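Side-chain contacts in CurH (PDB 3KG7), which probably catalyses the dehydration of beta-hydroxyacyl intermediates while the curacin polyketide chain is being built: residues L134-I138 against P139-E143; E198-P202 against V203-A207. One frame throughout, in Å; residues are numbered along the deposited sequence.

Contact 1: L134-I138 against P139-E143; sequences LSVDI and PALCE
Cys142 N donates to Ile138 O over 3.3 Å, with an N-H...O angle of 164°, and this is the firmer of the two backbone bonds that begin the helix. Its neighbour, from Leu141 N to Asp137 O, is weak at 3.3 Å. Asp137 stands at the N-cap position. CG lies anti to the backbone N (chi1 -166°), and the carboxylate is thereby turned along the first turn: OD1 lies next to the methyl of Ala140, and OD2 is 3.9 Å from Pro139 CD. The aspartate and the proline ring cross at about a right angle.

Proline suits its place because the amides of a first helical turn have no carbonyl one turn back to bond, so a residue without an N-H gives up no helical bond there. The branch CG2 of Ile138 lies against Pro139 CD. Farther out, Val136 CG1 meets both methyls of Leu141, CD2 at 3.8 Å and CD1 at 3.9 Å, the two side chains crossing nearly square. Ile138 CD1 adds a looser touch of 4.2 Å on Leu141 CD2. Beyond the segments, Leu141 rests on Leu182 and Tyr247, and Ile138 on Leu182 and Tyr245.

The residue before the cap thus packs on the fourth after it, a hydrophobic staple, while an aspartate at the N-cap position is likely to interact favourably with the positive end of the helix dipole.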
# COMPACT_ATOMS: atom_id res chain seq x y z
N LEU C 134 2.12 -0.17 40.22
CA LEU C 134 2.40 -1.39 40.97
C LEU C 134 3.90 -1.72 41.02
O LEU C 134 4.54 -1.91 39.98
CB LEU C 134 1.62 -2.56 40.35
CG LEU C 134 1.83 -4.03 40.72
CD1 LEU C 134 1.15 -4.39 42.04
CD2 LEU C 134 1.28 -4.90 39.59
N SER C 135 4.44 -1.77 42.23
CA SER C 135 5.79 -2.27 42.49
C SER C 135 5.70 -3.70 43.02
O SER C 135 4.59 -4.22 43.20
CB SER C 135 6.51 -1.35 43.49
OG SER C 135 7.79 -1.84 43.84
N VAL C 136 6.85 -4.35 43.26
CA VAL C 136 6.93 -5.70 43.84
C VAL C 136 8.36 -6.01 44.32
O VAL C 136 9.32 -5.75 43.60
CB VAL C 136 6.41 -6.82 42.84
CG1 VAL C 136 7.25 -8.08 42.92
CG2 VAL C 136 4.95 -7.15 43.10
N ASP C 137 8.49 -6.54 45.54
CA ASP C 137 9.78 -7.07 46.00
C ASP C 137 9.95 -8.49 45.48
O ASP C 137 9.30 -9.43 45.96
CB ASP C 137 9.91 -7.04 47.53
CG ASP C 137 11.34 -7.27 48.01
OD1 ASP C 137 11.58 -8.24 48.76
OD2 ASP C 137 12.24 -6.49 47.63
N ILE C 138 10.84 -8.65 44.50
CA ILE C 138 10.97 -9.91 43.78
C ILE C 138 11.61 -11.07 44.57
O ILE C 138 11.10 -12.20 44.49
CB ILE C 138 11.57 -9.71 42.33
CG1 ILE C 138 11.02 -10.76 41.36
CG2 ILE C 138 13.11 -9.64 42.33
CD1 ILE C 138 9.56 -10.55 41.00
N PRO C 139 12.68 -10.81 45.35
CA PRO C 139 13.26 -11.92 46.12
C PRO C 139 12.31 -12.46 47.20
O PRO C 139 12.44 -13.62 47.59
CB PRO C 139 14.50 -11.29 46.77
CG PRO C 139 14.77 -10.04 46.00
CD PRO C 139 13.42 -9.56 45.58
N ALA C 140 11.38 -11.63 47.66
CA ALA C 140 10.36 -12.03 48.64
C ALA C 140 9.27 -12.92 48.03
O ALA C 140 8.81 -13.87 48.66
CB ALA C 140 9.74 -10.82 49.31
N LEU C 141 8.86 -12.60 46.80
CA LEU C 141 7.90 -13.43 46.08
C LEU C 141 8.41 -14.85 45.91
O LEU C 141 7.68 -15.82 46.14
CB LEU C 141 7.57 -12.83 44.71
CG LEU C 141 6.26 -12.07 44.57
CD1 LEU C 141 6.22 -10.82 45.46
CD2 LEU C 141 6.06 -11.70 43.11
N CYS C 142 9.68 -14.97 45.51
CA CYS C 142 10.31 -16.27 45.30
C CYS C 142 10.74 -16.93 46.60
O CYS C 142 11.39 -17.98 46.59
CB CYS C 142 11.52 -16.12 44.37
SG CYS C 142 11.18 -15.28 42.83
N GLU C 143 10.37 -16.32 47.73
CA GLU C 143 10.64 -16.88 49.05
C GLU C 143 9.34 -17.31 49.74
O GLU C 143 9.38 -18.00 50.77
CB GLU C 143 11.42 -15.88 49.92
CG GLU C 143 12.35 -16.53 50.95
CD GLU C 143 13.30 -15.55 51.62
OE1 GLU C 143 13.61 -15.74 52.81
OE2 GLU C 143 13.75 -14.58 50.96

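Contact 2: E198-P202 against V203-A207; sequences EPIHP and VLIDA
Val203 meets His201 at the rim of the imidazole: Val203 N donates to His201 ND1 over 3.0 Å, tilted 26° out of the ring plane. His201 is the N-cap; its CG is anti to the backbone N (chi1 -169°), and the turn of the ring about CB-CG then brings ND1 to Val203 N. The ring also stacks edge-to-face with Trp37. With an alanine here, Val203 N would probably lose its capping acceptor and Trp37 its aromatic partner. Leu204 follows, its CB 3.9 Å from Ile200 CG1 and its CD1 4.0 Å from His201 CB, so that its aliphatic chain lies along the residues leading into the helix. Ile205 N donates to His201 O at 3.1 Å, while its CB takes Ile200 CD1 at 3.6 Å, the two isoleucines crossing at about a right angle; bulky aliphatics suit this buried corner. Asp206 N bonds Pro202 O at 2.8 Å; that proline, lacking an N-H, fits the first turn and packs on Ser53 and Ala56, while Asp206 OD2 leads away to a weak hydrogen bond with Tyr164. The run from His201 to Asp206 reads His-Pro-X-Leu-X-Asp, consistent with the segment that carries the aspartate of polyketide synthase dehydratases in the double hotdog fold.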
# COMPACT_ATOMS: atom_id res chain seq x y z
N GLU C 198 12.14 -4.14 18.03
CA GLU C 198 10.71 -4.04 18.36
C GLU C 198 10.51 -4.11 19.89
O GLU C 198 11.25 -4.82 20.58
CB GLU C 198 9.90 -5.11 17.60
CG GLU C 198 10.09 -6.58 18.03
CD GLU C 198 11.47 -7.15 17.73
OE1 GLU C 198 11.86 -7.23 16.55
OE2 GLU C 198 12.17 -7.52 18.69
N PRO C 199 9.51 -3.37 20.42
CA PRO C 199 9.33 -3.30 21.88
C PRO C 199 9.23 -4.67 22.53
O PRO C 199 9.83 -4.91 23.59
CB PRO C 199 8.01 -2.56 22.05
CG PRO C 199 7.72 -1.92 20.74
CD PRO C 199 8.50 -2.59 19.68
N ILE C 200 8.47 -5.56 21.91
CA ILE C 200 8.25 -6.92 22.44
C ILE C 200 7.98 -7.89 21.29
O ILE C 200 7.07 -7.69 20.49
CB ILE C 200 7.11 -6.97 23.49
CG1 ILE C 200 7.10 -8.31 24.23
CG2 ILE C 200 5.75 -6.68 22.86
CD1 ILE C 200 6.20 -8.31 25.46
N HIS C 201 8.80 -8.93 21.21
CA HIS C 201 8.62 -9.94 20.19
C HIS C 201 7.41 -10.80 20.51
O HIS C 201 7.16 -11.09 21.68
CB HIS C 201 9.86 -10.83 20.09
CG HIS C 201 9.85 -11.72 18.89
ND1 HIS C 201 9.31 -12.99 18.90
CD2 HIS C 201 10.29 -11.51 17.62
CE1 HIS C 201 9.43 -13.53 17.70
NE2 HIS C 201 10.02 -12.65 16.91
N PRO C 202 6.66 -11.22 19.47
CA PRO C 202 5.55 -12.17 19.61
C PRO C 202 5.80 -13.27 20.65
O PRO C 202 4.97 -13.48 21.53
CB PRO C 202 5.46 -12.78 18.22
CG PRO C 202 5.83 -11.66 17.31
CD PRO C 202 6.83 -10.81 18.06
N VAL C 203 6.94 -13.96 20.55
CA VAL C 203 7.27 -15.03 21.50
C VAL C 203 7.27 -14.56 22.95
O VAL C 203 6.66 -15.19 23.82
CB VAL C 203 8.61 -15.68 21.13
CG1 VAL C 203 9.10 -16.59 22.24
CG2 VAL C 203 8.47 -16.45 19.81
N LEU C 204 7.92 -13.43 23.21
CA LEU C 204 8.01 -12.89 24.56
C LEU C 204 6.64 -12.52 25.13
O LEU C 204 6.37 -12.76 26.31
CB LEU C 204 8.93 -11.68 24.59
CG LEU C 204 10.40 -11.92 24.27
CD1 LEU C 204 11.08 -10.58 23.93
CD2 LEU C 204 11.10 -12.62 25.42
N ILE C 205 5.78 -11.92 24.31
CA ILE C 205 4.44 -11.60 24.79
C ILE C 205 3.62 -12.88 24.94
O ILE C 205 2.80 -12.99 25.85
CB ILE C 205 3.71 -10.45 23.99
CG1 ILE C 205 2.43 -10.01 24.73
CG2 ILE C 205 3.45 -10.83 22.53
CD1 ILE C 205 1.75 -8.78 24.16
N ASP C 206 3.89 -13.87 24.09
CA ASP C 206 3.20 -15.14 24.25
C ASP C 206 3.56 -15.83 25.54
O ASP C 206 2.70 -16.41 26.19
CB ASP C 206 3.42 -16.11 23.10
CG ASP C 206 2.47 -17.28 23.18
OD1 ASP C 206 1.25 -17.02 23.11
OD2 ASP C 206 2.94 -18.43 23.38
N ALA C 207 4.84 -15.77 25.90
CA ALA C 207 5.34 -16.38 27.12
C ALA C 207 4.62 -15.87 28.37
O ALA C 207 4.46 -16.59 29.34
CB ALA C 207 6.82 -16.15 27.24

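Both contacts are helix starts in which a loop runs straight into its helix, and they come in series along the chain, 134-143 before 198-207. Their centres are 23 Å apart and their nearest atoms about 14 Å, so they do not touch. Contact 1 opens helix 138-144 at the surface, its centre about 25 Å from that of the chain; contact 2 opens helix 202-207 in the interior, its centre about 7 Å from that same point. Strand 181-186 links them indirectly, Leu182 meeting the first and Ile185 the second. The first thus rests on strands 181-186 and 243-255, whereas the second is buried between strand 225-236 and helix 52-62, probably at the active site of the double hotdog.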